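PDB 3OEP: urea carboxylase from Thermus thermophilus, which is of unknown function, being a KipI-KipA homologue once taken for an allophanate hydrolase, with ATP binding and hydrolase activity only tentatively assigned. Local coordinates for residues A[35-40]-A[52-57]; A[397-402]-A[466-471]. All blocks are in the same frame, centred on the assembly; numbering follows the deposited sequence. Where two conformers were deposited one is given.

Contact 1: A[35-40]-A[52-57]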
ATOM      1  N   GLY A  35     -18.861   4.303   5.880  1.00 25.13           N
ATOM      2  CA  GLY A  35     -18.452   4.889   4.602  1.00 23.83           C
ATOM      3  C   GLY A  35     -17.100   5.584   4.627  1.00 22.73           C
ATOM      4  O   GLY A  35     -16.529   5.846   3.569  1.00 20.99           O
ATOM      5  N   LEU A  36     -16.587   5.899   5.817  1.00 20.57           N
ATOM      6  CA  LEU A  36     -15.231   6.440   5.935  1.00 20.08           C
ATOM      7  C   LEU A  36     -14.231   5.314   5.718  1.00 20.87           C
ATOM      8  O   LEU A  36     -14.281   4.298   6.415  1.00 21.48           O
ATOM      9  CB  LEU A  36     -14.993   7.075   7.303  1.00 18.82           C
ATOM     10  CG  LEU A  36     -13.620   7.739   7.452  1.00 18.01           C
ATOM     11  CD1 LEU A  36     -13.538   8.965   6.552  1.00 19.58           C
ATOM     12  CD2 LEU A  36     -13.330   8.101   8.894  1.00 19.99           C
ATOM     13  N   LEU A  37     -13.334   5.507   4.753  1.00 19.22           N
ATOM     14  CA  LEU A  37     -12.345   4.502   4.374  1.00 19.32           C
ATOM     15  C   LEU A  37     -10.973   4.775   4.979  1.00 17.69           C
ATOM     16  O   LEU A  37     -10.238   3.844   5.281  1.00 17.53           O
ATOM     17  CB  LEU A  37     -12.245   4.421   2.848  1.00 19.79           C
ATOM     18  CG  LEU A  37     -13.558   4.153   2.110  1.00 21.70           C
ATOM     19  CD1 LEU A  37     -13.319   4.040   0.612  1.00 23.78           C
ATOM     20  CD2 LEU A  37     -14.245   2.894   2.641  1.00 24.89           C
ATOM     21  N   ASP A  38     -10.618   6.049   5.145  1.00 15.63           N
ATOM     22  CA  ASP A  38      -9.360   6.406   5.787  1.00 16.93           C
ATOM     23  C   ASP A  38      -9.378   7.861   6.235  1.00 15.97           C
ATOM     24  O   ASP A  38     -10.106   8.683   5.676  1.00 16.57           O
ATOM     25  CB  ASP A  38      -8.183   6.189   4.821  1.00 15.64           C
ATOM     26  CG  ASP A  38      -7.025   5.427   5.455  1.00 25.89           C
ATOM     27  OD1 ASP A  38      -7.033   5.204   6.681  1.00 28.60           O
ATOM     28  OD2 ASP A  38      -6.095   5.050   4.712  1.00 31.05           O
ATOM     29  N   ALA A  39      -8.572   8.147   7.251  1.00 14.46           N
ATOM     30  CA  ALA A  39      -8.342   9.498   7.746  1.00 14.57           C
ATOM     31  C   ALA A  39      -6.860   9.576   8.073  1.00 15.99           C
ATOM     32  O   ALA A  39      -6.393   8.973   9.048  1.00 18.68           O
ATOM     33  CB  ALA A  39      -9.179   9.762   8.986  1.00 14.62           C
ATOM     34  N   VAL A  40      -6.110  10.291   7.242  1.00 13.96           N
ATOM     35  CA  VAL A  40      -4.655  10.275   7.324  1.00 12.88           C
ATOM     36  C   VAL A  40      -4.098  11.680   7.539  1.00 13.42           C
ATOM     37  O   VAL A  40      -4.186  12.531   6.651  1.00 13.80           O
ATOM     38  CB  VAL A  40      -4.022   9.678   6.053  1.00 11.15           C
ATOM     39  CG1 VAL A  40      -2.514   9.484   6.263  1.00 14.37           C
ATOM     40  CG2 VAL A  40      -4.686   8.342   5.673  1.00 11.53           C
ATOM     41  N   PRO A  52     -18.616   7.289  -1.529  1.00 27.94           N
ATOM     42  CA  PRO A  52     -19.700   8.254  -1.717  1.00 29.33           C
ATOM     43  C   PRO A  52     -21.100   7.637  -1.745  1.00 31.51           C
ATOM     44  O   PRO A  52     -22.082   8.353  -1.547  1.00 33.72           O
ATOM     45  CB  PRO A  52     -19.368   8.908  -3.065  1.00 29.57           C
ATOM     46  CG  PRO A  52     -18.493   7.965  -3.753  1.00 28.94           C
ATOM     47  CD  PRO A  52     -17.730   7.227  -2.705  1.00 28.98           C
ATOM     48  N   ARG A  53     -21.193   6.333  -1.990  1.00 31.82           N
ATOM     49  CA  ARG A  53     -22.481   5.640  -1.946  1.00 33.44           C
ATOM     50  C   ARG A  53     -23.043   5.566  -0.523  1.00 33.71           C
ATOM     51  O   ARG A  53     -24.258   5.518  -0.343  1.00 34.54           O
ATOM     52  CB  ARG A  53     -22.358   4.230  -2.528  1.00 33.38           C
ATOM     53  CG  ARG A  53     -21.985   4.193  -4.005  1.00 37.59           C
ATOM     54  N   ARG A  54     -22.166   5.552   0.482  1.00 32.34           N
ATOM     55  CA  ARG A  54     -22.593   5.429   1.883  1.00 33.02           C
ATOM     56  C   ARG A  54     -22.437   6.710   2.695  1.00 32.59           C
ATOM     57  O   ARG A  54     -23.169   6.923   3.658  1.00 33.28           O
ATOM     58  CB  ARG A  54     -21.830   4.302   2.575  1.00 33.88           C
ATOM     59  CG  ARG A  54     -22.393   2.917   2.305  1.00 39.41           C
ATOM     60  CD  ARG A  54     -21.561   1.862   3.000  1.00 42.83           C
ATOM     61  NE  ARG A  54     -20.207   1.820   2.454  1.00 46.17           N
ATOM     62  CZ  ARG A  54     -19.143   1.309   3.075  1.00 47.73           C
ATOM     63  NH1 ARG A  54     -17.960   1.331   2.468  1.00 47.57           N
ATOM     64  NH2 ARG A  54     -19.245   0.780   4.292  1.00 49.31           N
ATOM     65  N   LEU A  55     -21.477   7.548   2.314  1.00 30.75           N
ATOM     66  CA  LEU A  55     -21.183   8.774   3.041  1.00 29.75           C
ATOM     67  C   LEU A  55     -20.929   9.902   2.056  1.00 30.76           C
ATOM     68  O   LEU A  55     -20.011   9.824   1.254  1.00 31.20           O
ATOM     69  CB  LEU A  55     -19.949   8.555   3.920  1.00 28.53           C
ATOM     70  CG  LEU A  55     -19.450   9.704   4.790  1.00 26.52           C
ATOM     71  CD1 LEU A  55     -20.563  10.250   5.674  1.00 27.28           C
ATOM     72  CD2 LEU A  55     -18.259   9.234   5.626  1.00 24.56           C
ATOM     73  N   SER A  56     -21.750  10.945   2.098  1.00 30.97           N
ATOM     74  CA  SER A  56     -21.543  12.096   1.218  1.00 30.96           C
ATOM     75  C   SER A  56     -20.442  12.996   1.772  1.00 29.91           C
ATOM     76  O   SER A  56     -20.205  13.031   2.981  1.00 27.27           O
ATOM     77  CB  SER A  56     -22.841  12.892   1.053  1.00 32.83           C
ATOM     78  OG  SER A  56     -23.247  13.473   2.281  1.00 34.35           O
ATOM     79  N   ARG A  57     -19.777  13.732   0.885  1.00 28.29           N
ATOM     80  CA  ARG A  57     -18.782  14.711   1.304  1.00 28.45           C
ATOM     81  C   ARG A  57     -19.393  15.727   2.268  1.00 28.15           C
ATOM     82  O   ARG A  57     -18.777  16.085   3.270  1.00 26.85           O
ATOM     83  CB  ARG A  57     -18.207  15.450   0.095  1.00 29.74           C
ATOM     84  CG  ARG A  57     -17.088  16.425   0.441  1.00 30.98           C
ATOM     85  CD  ARG A  57     -16.636  17.204  -0.782  1.00 38.06           C
ATOM     86  NE  ARG A  57     -17.726  17.996  -1.348  1.00 42.41           N
ATOM     87  CZ  ARG A  57     -17.679  18.630  -2.519  1.00 45.62           C
ATOM     88  NH1 ARG A  57     -16.587  18.581  -3.278  1.00 44.49           N
ATOM     89  NH2 ARG A  57     -18.734  19.318  -2.937  1.00 43.72           N
TER
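Arg54 NH1 lies 4.0 Å from Leu37 CD2 and also makes a long, weak ion pair with the Asp51 carboxylate, so the nitrogen touches a methyl across the contact and is held, weakly, by an acid of its own loop. The rest of the guanidinium spreads across Gly35, whose CA stands 4.0 Å above the plane, over the centre of the group. A bend at chi3 (-65°) folds the arginine chain back across the glycine, and the Arg54 and Leu37 side chains cross at about a right angle. Beside it, Leu55 has CG anti to the backbone N (chi1 -180°) and packs its CB 4.0 Å from Gly35 CA. One branch reaches on, putting Leu55 CD2 3.7 Å from Leu36 N. Gly35 has a positive phi of 102°, and a CB there would run into Leu55 CB, so both backbone and packing call for glycine. Its backbone pairs with Asp51, while Leu37 and Asp38 opposite Glu49 form a classic beta bulge. The contact seats the loop leading to helix 57-66 against the start of strand 36-42. Arg54 finds its polar partners, through NE and NH1, close by in the chain, so across the contact its guanidinium serves as a flat lid over Gly35.

Contact 2: A[397-402]-A[466-471]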
ATOM      1  N   GLY A 397      -5.700  16.756  -9.613  1.00 13.52           N
ATOM      2  CA  GLY A 397      -5.082  16.269  -8.393  1.00 14.64           C
ATOM      3  C   GLY A 397      -4.741  17.399  -7.438  1.00 13.32           C
ATOM      4  O   GLY A 397      -4.914  18.576  -7.766  1.00 14.05           O
ATOM      5  N   PRO A 398      -4.238  17.053  -6.244  1.00 14.27           N
ATOM      6  CA  PRO A 398      -3.966  18.060  -5.218  1.00 15.33           C
ATOM      7  C   PRO A 398      -2.847  19.046  -5.591  1.00 16.39           C
ATOM      8  O   PRO A 398      -2.810  20.163  -5.053  1.00 17.39           O
ATOM      9  CB  PRO A 398      -3.594  17.220  -3.992  1.00 15.97           C
ATOM     10  CG  PRO A 398      -3.130  15.927  -4.542  1.00 15.31           C
ATOM     11  CD  PRO A 398      -3.956  15.691  -5.762  1.00 15.06           C
ATOM     12  N   GLN A 399      -1.959  18.650  -6.503  1.00 14.73           N
ATOM     13  CA  GLN A 399      -0.920  19.543  -7.021  1.00 14.58           C
ATOM     14  C   GLN A 399      -1.180  19.879  -8.489  1.00 14.13           C
ATOM     15  O   GLN A 399      -0.248  20.002  -9.286  1.00 15.31           O
ATOM     16  CB  GLN A 399       0.466  18.918  -6.861  1.00 13.36           C
ATOM     17  CG  GLN A 399       0.969  18.888  -5.426  1.00 16.53           C
ATOM     18  CD  GLN A 399       0.354  17.789  -4.603  1.00 15.53           C
ATOM     19  OE1 GLN A 399       0.337  16.624  -5.014  1.00 15.58           O
ATOM     20  NE2 GLN A 399      -0.160  18.147  -3.424  1.00 19.10           N
ATOM     21  N   PHE A 400      -2.452  20.038  -8.830  1.00 15.47           N
ATOM     22  CA  PHE A 400      -2.844  20.367 -10.191  1.00 15.26           C
ATOM     23  C   PHE A 400      -2.037  21.539 -10.746  1.00 15.18           C
ATOM     24  O   PHE A 400      -1.826  22.554 -10.069  1.00 16.24           O
ATOM     25  CB  PHE A 400      -4.338  20.703 -10.252  1.00 15.68           C
ATOM     26  CG  PHE A 400      -4.804  21.118 -11.615  1.00 14.50           C
ATOM     27  CD1 PHE A 400      -4.787  22.453 -11.995  1.00 14.52           C
ATOM     28  CD2 PHE A 400      -5.247  20.171 -12.522  1.00 12.71           C
ATOM     29  CE1 PHE A 400      -5.215  22.832 -13.262  1.00 14.20           C
ATOM     30  CE2 PHE A 400      -5.669  20.547 -13.786  1.00 14.65           C
ATOM     31  CZ  PHE A 400      -5.659  21.877 -14.149  1.00 13.49           C
ATOM     32  N   ALA A 401      -1.592  21.373 -11.983  1.00 14.21           N
ATOM     33  CA  ALA A 401      -1.007  22.439 -12.776  1.00 16.24           C
ATOM     34  C   ALA A 401      -1.552  22.263 -14.177  1.00 14.84           C
ATOM     35  O   ALA A 401      -1.547  21.150 -14.701  1.00 15.01           O
ATOM     36  CB  ALA A 401       0.514  22.330 -12.782  1.00 18.35           C
ATOM     37  N   GLY A 402      -2.040  23.342 -14.771  1.00 14.96           N
ATOM     38  CA  GLY A 402      -2.625  23.276 -16.101  1.00 16.13           C
ATOM     39  C   GLY A 402      -1.695  22.662 -17.130  1.00 16.98           C
ATOM     40  O   GLY A 402      -2.112  21.835 -17.942  1.00 17.43           O
ATOM     41  N   TYR A 466       6.208  13.564  -3.860  1.00 18.14           N
ATOM     42  CA  TYR A 466       6.137  13.950  -5.266  1.00 17.37           C
ATOM     43  C   TYR A 466       4.741  14.445  -5.605  1.00 17.11           C
ATOM     44  O   TYR A 466       3.747  14.013  -5.006  1.00 16.55           O
ATOM     45  CB  TYR A 466       6.546  12.806  -6.193  1.00 18.78           C
ATOM     46  CG  TYR A 466       8.001  12.412  -6.064  1.00 20.01           C
ATOM     47  CD1 TYR A 466       9.011  13.377  -6.053  1.00 23.74           C
ATOM     48  CD2 TYR A 466       8.371  11.075  -5.965  1.00 26.58           C
ATOM     49  CE1 TYR A 466      10.347  13.016  -5.938  1.00 27.53           C
ATOM     50  CE2 TYR A 466       9.703  10.708  -5.847  1.00 30.68           C
ATOM     51  CZ  TYR A 466      10.683  11.680  -5.837  1.00 31.37           C
ATOM     52  OH  TYR A 466      12.007  11.315  -5.721  1.00 35.06           O
ATOM     53  N   ALA A 467       4.689  15.379  -6.546  1.00 16.07           N
ATOM     54  CA  ALA A 467       3.447  16.020  -6.951  1.00 15.78           C
ATOM     55  C   ALA A 467       2.491  15.052  -7.624  1.00 15.08           C
ATOM     56  O   ALA A 467       2.912  14.157  -8.374  1.00 15.73           O
ATOM     57  CB  ALA A 467       3.742  17.180  -7.901  1.00 16.26           C
ATOM     58  N   LYS A 468       1.204  15.234  -7.328  1.00 14.83           N
ATOM     59  CA  LYS A 468       0.136  14.529  -8.014  0.50 14.13           C
ATOM     60  C   LYS A 468      -0.735  15.570  -8.723  1.00 14.03           C
ATOM     61  O   LYS A 468      -1.689  16.085  -8.137  1.00 13.66           O
ATOM     62  CB  LYS A 468      -0.684  13.697  -7.022  0.50 15.50           C
ATOM     63  CG  LYS A 468       0.025  12.429  -6.518  0.50 19.41           C
ATOM     64  CD  LYS A 468       0.933  12.700  -5.316  0.50 19.42           C
ATOM     65  CE  LYS A 468       1.743  11.461  -4.909  0.50 19.89           C
ATOM     66  NZ  LYS A 468       2.881  11.731  -3.948  0.50 11.64           N
ATOM     67  N   PRO A 469      -0.391  15.913  -9.981  1.00 14.27           N
ATOM     68  CA  PRO A 469      -1.194  16.936 -10.673  1.00 14.92           C
ATOM     69  C   PRO A 469      -2.561  16.439 -11.135  1.00 14.99           C
ATOM     70  O   PRO A 469      -3.455  17.247 -11.406  1.00 15.41           O
ATOM     71  CB  PRO A 469      -0.323  17.320 -11.874  1.00 14.50           C
ATOM     72  CG  PRO A 469       0.568  16.142 -12.094  1.00 16.16           C
ATOM     73  CD  PRO A 469       0.844  15.597 -10.722  1.00 14.26           C
ATOM     74  N   ALA A 470      -2.715  15.123 -11.231  1.00 13.79           N
ATOM     75  CA  ALA A 470      -3.953  14.522 -11.685  1.00 13.52           C
ATOM     76  C   ALA A 470      -4.230  13.227 -10.937  1.00 13.30           C
ATOM     77  O   ALA A 470      -3.349  12.686 -10.258  1.00 12.71           O
ATOM     78  CB  ALA A 470      -3.886  14.264 -13.184  1.00 13.78           C
ATOM     79  N   LEU A 471      -5.469  12.763 -11.068  1.00 12.85           N
ATOM     80  CA  LEU A 471      -5.929  11.489 -10.539  1.00 13.95           C
ATOM     81  C   LEU A 471      -6.645  10.745 -11.650  1.00 14.62           C
ATOM     82  O   LEU A 471      -7.433  11.338 -12.384  1.00 16.61           O
ATOM     83  CB  LEU A 471      -6.939  11.701  -9.404  1.00 16.89           C
ATOM     84  CG  LEU A 471      -6.629  12.692  -8.292  1.00 21.69           C
ATOM     85  CD1 LEU A 471      -7.846  12.856  -7.381  1.00 26.79           C
ATOM     86  CD2 LEU A 471      -5.427  12.229  -7.509  1.00 24.17           C
TER
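Gln399 folds its side chain back along Ala467 and Lys468, and the carboxamide meets the strand through its oxygen. Lys468 N donates to Gln399 OE1 at 2.8 Å, in the carbonyl plane on a lone pair and nearly straight (163°). A chain bent at chi2 (78°) curls the amide round to this N-H, while Gln399 CB rests 3.9 Å from Ala467 CB. Backbone completes the grip, Gln399 N donating to Lys468 O at 3.1 Å. The Pro398 ring crosses the Lys468 side chain obliquely, laying its CD 3.3 Å from Lys468 O. Farther along, Gly397 N bonds to Pro469 O at 2.9 Å, and Phe400 CD2 approaches that same oxygen to 3.6 Å. Gly397 to Phe400 form a type I beta turn between strand 390-396 and helix 402-408, packing against the start of strand 467-472; the two strands are neighbours in a seven-stranded sheet of the carboxyltransferase A/B region, a family of the cyclophilin-like clan. With an alanine here instead of Gln399, Lys468 N would probably lose its acceptor and Glu438 the NE2 it now binds. The glutamine thus works as an adaptor: its carbonyl serves a strand N-H, its NH2 a carboxylate, and both bonds fix the amide's rotation.

From the N terminus, strand 3-8 and helix 15-30 lead to the hairpin of strands 36-42 and 45-50; contact 1 closes this short loop, holding the chain that enters helix 57-66 against the beginning of the hairpin. Much later, strand 390-396 ends in the turn of contact 2, which closes a far longer loop of 63 residues by meeting strand 467-472, the antiparallel neighbour of 390-396. The two loops follow in series, neither enclosing nor crossing the other, and belong to different carboxyltransferase-family regions. The centres of contact 1 and contact 2 lie about 22 Å apart. Strand 3-8 bridges them: Arg3 touches Pro52 of contact 1, while Tyr6 and Arg8 reach Pro398 of contact 2.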